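Local coordinates for DyP2 (Amycolatopsis sp. ATCC 39116, PDB 4G2C), which probably acts as a multifunctional haem peroxidase of the dye-decolorising family, oxidising dyes and perhaps lignin-related substrates, at residues Asp289-Asp293 and Leu294-Gly298; Asp52-Pro56 and Asn57-Ala61; Phe483-Leu487 and Ala488-Ser492. All coordinates share one frame; numbering follows the deposited sequence.

Contact 1: residues Asp289-Asp293 and Leu294-Gly298; sequences DLAHD and LGLRG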
ATOM      1  N   ASP A 289      14.743  -6.464 -22.345  1.00 29.97           N
ATOM      2  CA  ASP A 289      16.042  -7.107 -22.244  1.00 30.46           C
ATOM      3  C   ASP A 289      15.986  -8.499 -21.599  1.00 35.59           C
ATOM      4  O   ASP A 289      16.715  -9.402 -22.020  1.00 31.67           O
ATOM      5  CB  ASP A 289      17.042  -6.218 -21.489  1.00 30.10           C
ATOM      6  CG  ASP A 289      17.335  -4.904 -22.218  1.00 40.96           C
ATOM      7  OD1 ASP A 289      17.052  -4.794 -23.436  1.00 41.86           O
ATOM      8  OD2 ASP A 289      17.850  -3.974 -21.562  1.00 43.24           O
ATOM      9  N   LEU A 290      15.147  -8.668 -20.576  1.00 30.25           N
ATOM     10  CA  LEU A 290      15.010  -9.978 -19.932  1.00 33.12           C
ATOM     11  C   LEU A 290      14.388 -10.970 -20.905  1.00 32.52           C
ATOM     12  O   LEU A 290      14.833 -12.116 -21.000  1.00 33.02           O
ATOM     13  CB  LEU A 290      14.180  -9.897 -18.635  1.00 31.07           C
ATOM     14  CG  LEU A 290      13.800 -11.213 -17.932  1.00 27.84           C
ATOM     15  CD1 LEU A 290      15.025 -12.025 -17.511  1.00 26.36           C
ATOM     16  CD2 LEU A 290      12.906 -10.973 -16.719  1.00 27.22           C
ATOM     17  N   ALA A 291      13.367 -10.528 -21.636  1.00 29.83           N
ATOM     18  CA  ALA A 291      12.737 -11.387 -22.633  1.00 34.94           C
ATOM     19  C   ALA A 291      13.786 -11.847 -23.643  1.00 36.34           C
ATOM     20  O   ALA A 291      13.919 -13.037 -23.921  1.00 33.83           O
ATOM     21  CB  ALA A 291      11.584 -10.664 -23.344  1.00 29.59           C
ATOM     22  N   HIS A 292      14.536 -10.896 -24.182  1.00 33.57           N
ATOM     23  CA  HIS A 292      15.580 -11.231 -25.142  1.00 37.50           C
ATOM     24  C   HIS A 292      16.589 -12.200 -24.543  1.00 40.26           C
ATOM     25  O   HIS A 292      16.974 -13.179 -25.189  1.00 36.26           O
ATOM     26  CB  HIS A 292      16.291  -9.975 -25.650  1.00 38.67           C
ATOM     27  CG  HIS A 292      17.349 -10.261 -26.669  1.00 47.30           C
ATOM     28  ND1 HIS A 292      18.687 -10.358 -26.350  1.00 52.16           N
ATOM     29  CD2 HIS A 292      17.263 -10.484 -28.002  1.00 46.87           C
ATOM     30  CE1 HIS A 292      19.380 -10.623 -27.442  1.00 51.30           C
ATOM     31  NE2 HIS A 292      18.539 -10.706 -28.459  1.00 52.71           N
ATOM     32  N   ASP A 293      17.011 -11.919 -23.312  1.00 38.65           N
ATOM     33  CA  ASP A 293      17.946 -12.772 -22.583  1.00 36.35           C
ATOM     34  C   ASP A 293      17.442 -14.215 -22.478  1.00 39.60           C
ATOM     35  O   ASP A 293      18.210 -15.170 -22.622  1.00 39.79           O
ATOM     36  CB  ASP A 293      18.143 -12.228 -21.165  1.00 41.56           C
ATOM     37  CG  ASP A 293      19.412 -11.404 -21.007  1.00 47.94           C
ATOM     38  OD1 ASP A 293      20.161 -11.222 -21.999  1.00 51.60           O
ATOM     39  OD2 ASP A 293      19.652 -10.927 -19.871  1.00 50.02           O
ATOM     40  N   LEU A 294      16.150 -14.372 -22.213  1.00 36.78           N
ATOM     41  CA  LEU A 294      15.593 -15.686 -21.920  1.00 32.54           C
ATOM     42  C   LEU A 294      15.148 -16.406 -23.188  1.00 37.81           C
ATOM     43  O   LEU A 294      14.533 -17.473 -23.121  1.00 34.47           O
ATOM     44  CB  LEU A 294      14.413 -15.544 -20.961  1.00 30.27           C
ATOM     45  CG  LEU A 294      14.760 -15.027 -19.563  1.00 29.66           C
ATOM     46  CD1 LEU A 294      13.499 -14.907 -18.747  1.00 26.22           C
ATOM     47  CD2 LEU A 294      15.764 -15.940 -18.857  1.00 29.80           C
ATOM     48  N   GLY A 295      15.454 -15.811 -24.339  1.00 33.93           N
ATOM     49  CA  GLY A 295      15.001 -16.339 -25.611  1.00 32.87           C
ATOM     50  C   GLY A 295      13.495 -16.284 -25.848  1.00 36.44           C
ATOM     51  O   GLY A 295      12.997 -16.960 -26.735  1.00 30.63           O
ATOM     52  N   LEU A 296      12.762 -15.476 -25.082  1.00 37.10           N
ATOM     53  CA  LEU A 296      11.306 -15.391 -25.255  1.00 36.88           C
ATOM     54  C   LEU A 296      10.881 -14.789 -26.601  1.00 40.49           C
ATOM     55  O   LEU A 296      11.529 -13.886 -27.127  1.00 40.86           O
ATOM     56  CB  LEU A 296      10.652 -14.606 -24.111  1.00 34.14           C
ATOM     57  CG  LEU A 296      10.951 -15.060 -22.679  1.00 34.78           C
ATOM     58  CD1 LEU A 296      10.001 -14.383 -21.716  1.00 29.09           C
ATOM     59  CD2 LEU A 296      10.891 -16.586 -22.534  1.00 32.19           C
ATOM     60  N   ARG A 297       9.760 -15.267 -27.130  1.00 40.90           N
ATOM     61  CA  ARG A 297       9.343 -14.902 -28.477  1.00 44.50           C
ATOM     62  C   ARG A 297       7.861 -14.537 -28.581  1.00 43.40           C
ATOM     63  O   ARG A 297       7.030 -15.041 -27.825  1.00 48.38           O
ATOM     64  CB  ARG A 297       9.669 -16.063 -29.421  1.00 44.35           C
ATOM     65  CG  ARG A 297      10.909 -16.838 -28.974  1.00 50.02           C
ATOM     66  CD  ARG A 297      11.629 -17.503 -30.123  1.00 52.54           C
ATOM     67  NE  ARG A 297      11.957 -16.569 -31.201  1.00 59.96           N
ATOM     68  CZ  ARG A 297      12.517 -16.933 -32.355  1.00 59.33           C
ATOM     69  NH1 ARG A 297      12.821 -18.208 -32.576  1.00 54.44           N
ATOM     70  NH2 ARG A 297      12.774 -16.026 -33.288  1.00 55.38           N
ATOM     71  N   GLY A 298       7.533 -13.669 -29.531  1.00 38.48           N
ATOM     72  CA  GLY A 298       6.149 -13.326 -29.798  1.00 45.43           C
ATOM     73  C   GLY A 298       5.486 -12.606 -28.637  1.00 44.87           C
ATOM     74  O   GLY A 298       6.143 -11.881 -27.884  1.00 44.38           O
TER
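Above the flat carbonyl group of His292 sits the amide of Gly295, whose N lies 66° out of the carbonyl plane. The hydrogen bond from Gly295 N to His292 O, 3.2 Å long, therefore does not follow a lone pair. The other carbonyls are met nearer their planes, from a moderate tilt. Leu296 N reaches back to Ala291 O at 2.9 Å, and Leu294 N donates to Leu290 O at the same length, 2.9 Å. Ala291 O is also approached by Leu294 N in a weak bond, so two amides share this one acceptor. Leu296 N to Ala291 O and Gly295 N to His292 O together form a Schellman motif, with Gly295 as the C-prime residue. Its positive phi of 67°, a value that favours glycine, turns the chain out of the helix.

The leucines close the turn on its apolar side. Leu290 holds CG opposite its backbone N (chi1 173°), which brings CD1 against CD1 of Leu294 at 3.5 Å, tighter than a usual carbon contact. Leu294 CG rests on Leu290 O at 3.2 Å. One step further, Ala291 CB meets Leu296 CB at 4.1 Å.

Asp293 turns its carboxylate away from the turn, OD2 hydrogen-bonding Thr467 OG1. Helix 303-309 lies against the apolar side, with Leu308 on Leu290, Ala304 on Ala291 and Met307 on Leu294, while Tyr454 of strand 453-454 touches both Leu290 and Leu294. The turn ends helix 280-293, which also carries Glu287 of the manganese site.

Contact 2: residues Asp52-Pro56 and Asn57-Ala61; sequences DELQP and NILKA. With ACT (acetate ion), chain X.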
ATOM      1  N   ASP A  52     -17.656   3.678  15.518  1.00 28.57           N
ATOM      2  CA  ASP A  52     -18.172   5.045  15.557  1.00 31.26           C
ATOM      3  C   ASP A  52     -17.038   6.023  15.775  1.00 28.40           C
ATOM      4  O   ASP A  52     -17.165   7.207  15.459  1.00 29.89           O
ATOM      5  CB  ASP A  52     -19.194   5.227  16.695  1.00 32.52           C
ATOM      6  CG  ASP A  52     -20.523   4.559  16.404  1.00 32.88           C
ATOM      7  OD1 ASP A  52     -20.880   4.460  15.210  1.00 36.59           O
ATOM      8  OD2 ASP A  52     -21.203   4.129  17.362  1.00 34.00           O
ATOM      9  N   GLU A  53     -15.934   5.534  16.328  1.00 24.00           N
ATOM     10  CA  GLU A  53     -14.824   6.423  16.661  1.00 29.32           C
ATOM     11  C   GLU A  53     -13.593   6.205  15.774  1.00 28.55           C
ATOM     12  O   GLU A  53     -12.563   6.840  15.961  1.00 28.68           O
ATOM     13  CB  GLU A  53     -14.463   6.293  18.135  1.00 26.30           C
ATOM     14  CG  GLU A  53     -15.605   6.636  19.075  1.00 29.04           C
ATOM     15  CD  GLU A  53     -15.903   8.135  19.133  1.00 31.98           C
ATOM     16  OE1 GLU A  53     -15.302   8.909  18.357  1.00 32.38           O
ATOM     17  OE2 GLU A  53     -16.747   8.542  19.959  1.00 38.30           O
ATOM     18  N   LEU A  54     -13.716   5.319  14.798  1.00 27.30           N
ATOM     19  CA  LEU A  54     -12.602   5.002  13.909  1.00 28.59           C
ATOM     20  C   LEU A  54     -12.682   5.826  12.637  1.00 23.02           C
ATOM     21  O   LEU A  54     -13.757   5.981  12.065  1.00 22.70           O
ATOM     22  CB  LEU A  54     -12.620   3.513  13.525  1.00 22.46           C
ATOM     23  CG  LEU A  54     -11.332   3.020  12.862  1.00 23.09           C
ATOM     24  CD1 LEU A  54     -10.235   2.808  13.911  1.00 21.08           C
ATOM     25  CD2 LEU A  54     -11.555   1.753  12.045  1.00 21.98           C
ATOM     26  N   GLN A  55     -11.533   6.312  12.174  1.00 26.99           N
ATOM     27  CA  GLN A  55     -11.458   6.937  10.855  1.00 25.17           C
ATOM     28  C   GLN A  55     -11.738   5.932   9.744  1.00 24.26           C
ATOM     29  O   GLN A  55     -11.452   4.743   9.895  1.00 23.59           O
ATOM     30  CB  GLN A  55     -10.085   7.572  10.611  1.00 27.36           C
ATOM     31  CG  GLN A  55      -9.732   8.748  11.511  1.00 23.03           C
ATOM     32  CD  GLN A  55      -8.435   9.385  11.078  1.00 24.02           C
ATOM     33  OE1 GLN A  55      -8.214   9.598   9.888  1.00 23.48           O
ATOM     34  NE2 GLN A  55      -7.558   9.668  12.030  1.00 25.15           N
ATOM     35  N   PRO A  56     -12.301   6.417   8.618  1.00 24.51           N
ATOM     36  CA  PRO A  56     -12.431   5.667   7.364  1.00 23.03           C
ATOM     37  C   PRO A  56     -11.057   5.327   6.763  1.00 24.75           C
ATOM     38  O   PRO A  56     -10.020   5.850   7.199  1.00 22.08           O
ATOM     39  CB  PRO A  56     -13.145   6.660   6.431  1.00 22.63           C
ATOM     40  CG  PRO A  56     -13.762   7.681   7.322  1.00 21.50           C
ATOM     41  CD  PRO A  56     -12.861   7.776   8.507  1.00 26.38           C
ATOM     42  N   ASN A  57     -11.075   4.457   5.756  1.00 22.62           N
ATOM     43  CA  ASN A  57      -9.895   4.108   4.966  1.00 22.85           C
ATOM     44  C   ASN A  57      -8.994   3.078   5.653  1.00 24.59           C
ATOM     45  O   ASN A  57      -8.030   2.601   5.059  1.00 20.19           O
ATOM     46  CB  ASN A  57      -9.102   5.359   4.557  1.00 20.36           C
ATOM     47  CG  ASN A  57      -8.158   5.102   3.381  1.00 20.72           C
ATOM     48  OD1 ASN A  57      -8.464   4.320   2.471  1.00 24.50           O
ATOM     49  ND2 ASN A  57      -7.008   5.751   3.398  1.00 20.69           N
ATOM     50  N   ILE A  58      -9.320   2.723   6.898  1.00 21.64           N
ATOM     51  CA  ILE A  58      -8.453   1.835   7.652  1.00 23.14           C
ATOM     52  C   ILE A  58      -8.894   0.373   7.522  1.00 20.63           C
ATOM     53  O   ILE A  58      -8.192  -0.428   6.926  1.00 20.96           O
ATOM     54  CB  ILE A  58      -8.314   2.273   9.134  1.00 24.72           C
ATOM     55  CG1 ILE A  58      -7.640   3.651   9.224  1.00 24.19           C
ATOM     56  CG2 ILE A  58      -7.491   1.256   9.906  1.00 19.24           C
ATOM     57  CD1 ILE A  58      -7.794   4.360  10.590  1.00 20.50           C
ATOM     58  N   LEU A  59     -10.054   0.034   8.072  1.00 23.83           N
ATOM     59  CA  LEU A  59     -10.580  -1.332   7.958  1.00 29.35           C
ATOM     60  C   LEU A  59     -11.069  -1.642   6.530  1.00 26.98           C
ATOM     61  O   LEU A  59     -11.221  -2.804   6.147  1.00 26.97           O
ATOM     62  CB  LEU A  59     -11.707  -1.579   8.971  1.00 20.73           C
ATOM     63  CG  LEU A  59     -11.424  -1.650  10.475  1.00 26.52           C
ATOM     64  CD1 LEU A  59     -12.722  -1.774  11.242  1.00 23.60           C
ATOM     65  CD2 LEU A  59     -10.483  -2.816  10.857  1.00 22.54           C
ATOM     66  N   LYS A  60     -11.302  -0.596   5.750  1.00 28.14           N
ATOM     67  CA  LYS A  60     -11.805  -0.732   4.386  1.00 26.25           C
ATOM     68  C   LYS A  60     -11.375   0.505   3.600  1.00 26.74           C
ATOM     69  O   LYS A  60     -11.671   1.620   4.010  1.00 24.73           O
ATOM     70  CB  LYS A  60     -13.331  -0.790   4.424  1.00 29.50           C
ATOM     71  CG  LYS A  60     -14.014  -0.683   3.065  1.00 31.55           C
ATOM     72  CD  LYS A  60     -14.335  -2.047   2.562  1.00 30.47           C
ATOM     73  CE  LYS A  60     -14.936  -2.021   1.180  1.00 31.60           C
ATOM     74  NZ  LYS A  60     -14.602  -3.304   0.512  1.00 36.09           N
ATOM     75  N   ALA A  61     -10.682   0.323   2.482  1.00 25.85           N
ATOM     76  CA  ALA A  61     -10.155   1.463   1.728  1.00 23.33           C
ATOM     77  C   ALA A  61     -11.245   2.478   1.348  1.00 22.41           C
ATOM     78  O   ALA A  61     -12.393   2.111   1.159  1.00 28.65           O
ATOM     79  CB  ALA A  61      -9.419   0.982   0.475  1.00 20.49           C
TER
HETATM   80  C   ACT X 522     -10.175  -3.423   1.701  1.00 37.13           C
HETATM   81  O   ACT X 522     -10.062  -2.209   1.416  1.00 35.06           O
HETATM   82  OXT ACT X 522      -9.539  -3.819   2.714  1.00 38.49           O
HETATM   83  CH3 ACT X 522     -11.028  -4.343   0.873  1.00 36.99           C
HETATM   84  O   HOH W   1     -11.779   2.459   8.571  1.00 20.38           O
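Leu54 and Leu59 meet with their side chains crossing at about a right angle, the single methyl CD2 of Leu54 lying against the branch of the other leucine. It touches Leu59 CG at 3.7 Å and Leu59 CD1 at 3.8 Å. In Leu54 the CG carbon stands opposite the backbone N (chi1 -167°), and this sends the branch across the turn. Ile58 comes in beside them. Its CG1 stands beside the backbone N, and CD1 extends from it to settle 3.7 Å from Gln55 O and 3.9 Å from Gln55 CB. The CG2 branch and CB of Ile58 stay further from Gln55, with CB in loose contact with Leu54 CD2. With an alanine in place of Ile58, Gln55 CB would probably lose its methyl neighbour and a gap open toward Phe408.

Polar bridging across the turn is done by a water, which donates to Gln55 O at 2.7 Å and accepts from Leu59 N at 3.0 Å. Asn57 adopts a positive phi of 81°, where the chain bends sharply after Pro56; its OD1 takes a hydrogen bond from His62 N. At the far end Ala61 N gives an almost straight hydrogen bond (173°) to the O atom of an acetate, 2.8 Å away, an ion probably left from crystallisation.

Gln55 NE2 bonds Pro485 O and Val117 O, tying the turn to strand 114-119 and to the residue just after strand 474-484. Helix 94-107 packs on Leu54 and Pro56 through Ala94 and His97, and Phe408 of strand 402-409 touches Asn57 and Ile58. The segment thus leads from helix 45-53 towards strand 66-74, buried between these elements.

Contact 3: residues Phe483-Leu487 and Ala488-Ser492; sequences FMPSL and AFLRS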
ATOM      1  N   PHE A 483       0.352   8.409  12.731  1.00 24.48           N
ATOM      2  CA  PHE A 483      -0.654   7.612  13.387  1.00 21.67           C
ATOM      3  C   PHE A 483      -1.987   8.287  13.079  1.00 23.43           C
ATOM      4  O   PHE A 483      -2.128   9.493  13.296  1.00 25.59           O
ATOM      5  CB  PHE A 483      -0.383   7.602  14.897  1.00 21.88           C
ATOM      6  CG  PHE A 483      -1.300   6.710  15.684  1.00 23.63           C
ATOM      7  CD1 PHE A 483      -1.158   5.331  15.639  1.00 22.77           C
ATOM      8  CD2 PHE A 483      -2.283   7.251  16.491  1.00 20.75           C
ATOM      9  CE1 PHE A 483      -2.005   4.498  16.377  1.00 22.60           C
ATOM     10  CE2 PHE A 483      -3.124   6.430  17.240  1.00 24.27           C
ATOM     11  CZ  PHE A 483      -2.986   5.050  17.181  1.00 23.75           C
ATOM     12  N   MET A 484      -2.956   7.546  12.547  1.00 18.93           N
ATOM     13  CA  MET A 484      -4.310   8.088  12.487  1.00 23.41           C
ATOM     14  C   MET A 484      -5.003   7.776  13.809  1.00 22.07           C
ATOM     15  O   MET A 484      -5.309   6.627  14.103  1.00 24.26           O
ATOM     16  CB  MET A 484      -5.144   7.540  11.321  1.00 20.42           C
ATOM     17  CG  MET A 484      -4.404   7.189  10.046  1.00 31.34           C
ATOM     18  SD  MET A 484      -3.428   8.444   9.189  1.00 26.82           S
ATOM     19  CE  MET A 484      -1.943   8.440  10.172  1.00 30.32           C
ATOM     20  N   PRO A 485      -5.229   8.803  14.625  1.00 26.40           N
ATOM     21  CA  PRO A 485      -5.870   8.611  15.928  1.00 24.27           C
ATOM     22  C   PRO A 485      -7.374   8.487  15.807  1.00 23.82           C
ATOM     23  O   PRO A 485      -7.945   8.704  14.738  1.00 26.15           O
ATOM     24  CB  PRO A 485      -5.510   9.893  16.681  1.00 26.27           C
ATOM     25  CG  PRO A 485      -5.325  10.903  15.610  1.00 27.06           C
ATOM     26  CD  PRO A 485      -4.749  10.184  14.438  1.00 27.30           C
ATOM     27  N   SER A 486      -8.011   8.120  16.911  1.00 25.51           N
ATOM     28  CA  SER A 486      -9.450   7.964  16.945  1.00 24.13           C
ATOM     29  C   SER A 486     -10.127   9.322  16.839  1.00 26.63           C
ATOM     30  O   SER A 486      -9.537  10.356  17.192  1.00 25.59           O
ATOM     31  CB  SER A 486      -9.862   7.283  18.246  1.00 24.16           C
ATOM     32  OG  SER A 486      -9.573   8.132  19.343  1.00 29.65           O
ATOM     33  N   LEU A 487     -11.375   9.320  16.369  1.00 27.14           N
ATOM     34  CA  LEU A 487     -12.160  10.553  16.296  1.00 27.29           C
ATOM     35  C   LEU A 487     -12.379  11.200  17.665  1.00 28.54           C
ATOM     36  O   LEU A 487     -12.324  12.417  17.782  1.00 28.42           O
ATOM     37  CB  LEU A 487     -13.504  10.318  15.600  1.00 28.00           C
ATOM     38  CG  LEU A 487     -13.434   9.851  14.141  1.00 28.75           C
ATOM     39  CD1 LEU A 487     -14.838   9.695  13.538  1.00 26.63           C
ATOM     40  CD2 LEU A 487     -12.563  10.768  13.300  1.00 27.22           C
ATOM     41  N   ALA A 488     -12.626  10.384  18.687  1.00 28.14           N
ATOM     42  CA  ALA A 488     -12.812  10.882  20.046  1.00 30.65           C
ATOM     43  C   ALA A 488     -11.565  11.616  20.550  1.00 30.53           C
ATOM     44  O   ALA A 488     -11.670  12.607  21.268  1.00 31.83           O
ATOM     45  CB  ALA A 488     -13.201   9.740  20.998  1.00 26.74           C
ATOM     46  N   PHE A 489     -10.385  11.139  20.166  1.00 28.93           N
ATOM     47  CA  PHE A 489      -9.171  11.862  20.527  1.00 30.53           C
ATOM     48  C   PHE A 489      -9.167  13.250  19.905  1.00 28.76           C
ATOM     49  O   PHE A 489      -8.887  14.245  20.577  1.00 30.96           O
ATOM     50  CB  PHE A 489      -7.911  11.119  20.083  1.00 27.12           C
ATOM     51  CG  PHE A 489      -6.679  11.977  20.132  1.00 32.61           C
ATOM     52  CD1 PHE A 489      -6.015  12.198  21.339  1.00 33.14           C
ATOM     53  CD2 PHE A 489      -6.203  12.595  18.982  1.00 28.97           C
ATOM     54  CE1 PHE A 489      -4.889  13.000  21.385  1.00 30.65           C
ATOM     55  CE2 PHE A 489      -5.077  13.395  19.023  1.00 27.24           C
ATOM     56  CZ  PHE A 489      -4.423  13.603  20.222  1.00 30.37           C
ATOM     57  N   LEU A 490      -9.463  13.307  18.611  1.00 27.54           N
ATOM     58  CA  LEU A 490      -9.423  14.566  17.878  1.00 32.27           C
ATOM     59  C   LEU A 490     -10.432  15.582  18.442  1.00 33.97           C
ATOM     60  O   LEU A 490     -10.126  16.767  18.557  1.00 32.08           O
ATOM     61  CB  LEU A 490      -9.651  14.326  16.386  1.00 26.47           C
ATOM     62  CG  LEU A 490      -8.614  13.461  15.662  1.00 27.54           C
ATOM     63  CD1 LEU A 490      -8.995  13.263  14.205  1.00 26.08           C
ATOM     64  CD2 LEU A 490      -7.191  14.025  15.774  1.00 30.92           C
ATOM     65  N   ARG A 491     -11.623  15.109  18.800  1.00 33.74           N
ATOM     66  CA  ARG A 491     -12.641  15.968  19.404  1.00 36.57           C
ATOM     67  C   ARG A 491     -12.205  16.453  20.796  1.00 37.65           C
ATOM     68  O   ARG A 491     -12.547  17.562  21.209  1.00 37.75           O
ATOM     69  CB  ARG A 491     -13.996  15.252  19.509  1.00 33.37           C
ATOM     70  CG  ARG A 491     -14.653  14.836  18.183  1.00 39.28           C
ATOM     71  CD  ARG A 491     -16.146  14.482  18.381  1.00 34.25           C
ATOM     72  NE  ARG A 491     -16.345  13.462  19.416  1.00 36.44           N
ATOM     73  CZ  ARG A 491     -16.192  12.155  19.208  1.00 33.55           C
ATOM     74  NH1 ARG A 491     -15.838  11.728  18.007  1.00 33.86           N
ATOM     75  NH2 ARG A 491     -16.383  11.277  20.193  1.00 28.00           N
ATOM     76  N   SER A 492     -11.447  15.622  21.508  1.00 35.60           N
ATOM     77  CA  SER A 492     -11.049  15.919  22.889  1.00 36.25           C
ATOM     78  C   SER A 492      -9.959  16.987  23.017  1.00 35.36           C
ATOM     79  O   SER A 492      -9.612  17.398  24.124  1.00 35.10           O
ATOM     80  CB  SER A 492     -10.580  14.640  23.591  1.00 37.84           C
ATOM     81  OG  SER A 492      -9.249  14.301  23.201  1.00 40.66           O
TER
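Ser486 OG caps the first turn of the helix by accepting from Phe489 N at 3.2 Å, and it has a second hydrogen-bond partner in Asp257 OD2. The hydroxyl lies between the backbone N and the carbonyl carbon (chi1 66°), a setting that brings it to the amide of Phe489. Arg491 N donates to Leu487 O at 3.0 Å, and one residue earlier Leu490 N donates to Ser486 O at 3.3 Å. Near the other end Ser492 OG donates to Phe489 O at 2.6 Å, a short bond that ties this serine to the last turn.

Further out, the Arg491 side chain bends at chi3 (-54°) and folds back along the helix. One guanidinium face passes over Ala488 CA, offset toward the rim, and NH1 lies 3.6 Å from Leu487 CB. NH2 goes on to a salt bridge with Glu53 of helix 45-53, so the folded arm spans to a second helix.

Pro485 packs against the first turn from the strand side. Its CB meets Phe489 CD2 at 3.6 Å, the two side chains meeting at a slant, and its CG touches Leu490 CD2, also at 3.6 Å, with the two side chains at about a right angle. The edge of the Phe489 ring lies near Ser486 O. Tyr124 of helix 121-127 touches Pro485, and Ser88 of helix 77-88 touches Leu490. The whole is a serine N-cap, preceded in sequence by Pro485, where strand 474-484 passes into the short C-terminal helix 487-491.

Along the chain contact 2 comes first, then contact 1, then contact 3. Contacts 2 and 3 are neighbours, their centres about 12 Å apart, joined by the salt bridge between Glu53 and Arg491 and by the Glu53 carbonyl near the Leu487 amide; an N-terminal helix, 45-53, is thereby held to the C-terminal helix 487-491. Contact 1 lies on the opposite side of the chain's centre, about 45 Å from contact 2 and 53 Å from contact 3 between centres. An antiparallel β-sheet links them indirectly: helix 280-293 follows strand 267-278, which pairs with strand 474-484 leading to contact 3. Contact 1 ends its helix on the manganese side, the Ala291 side chain about 9 Å from the manganese ion.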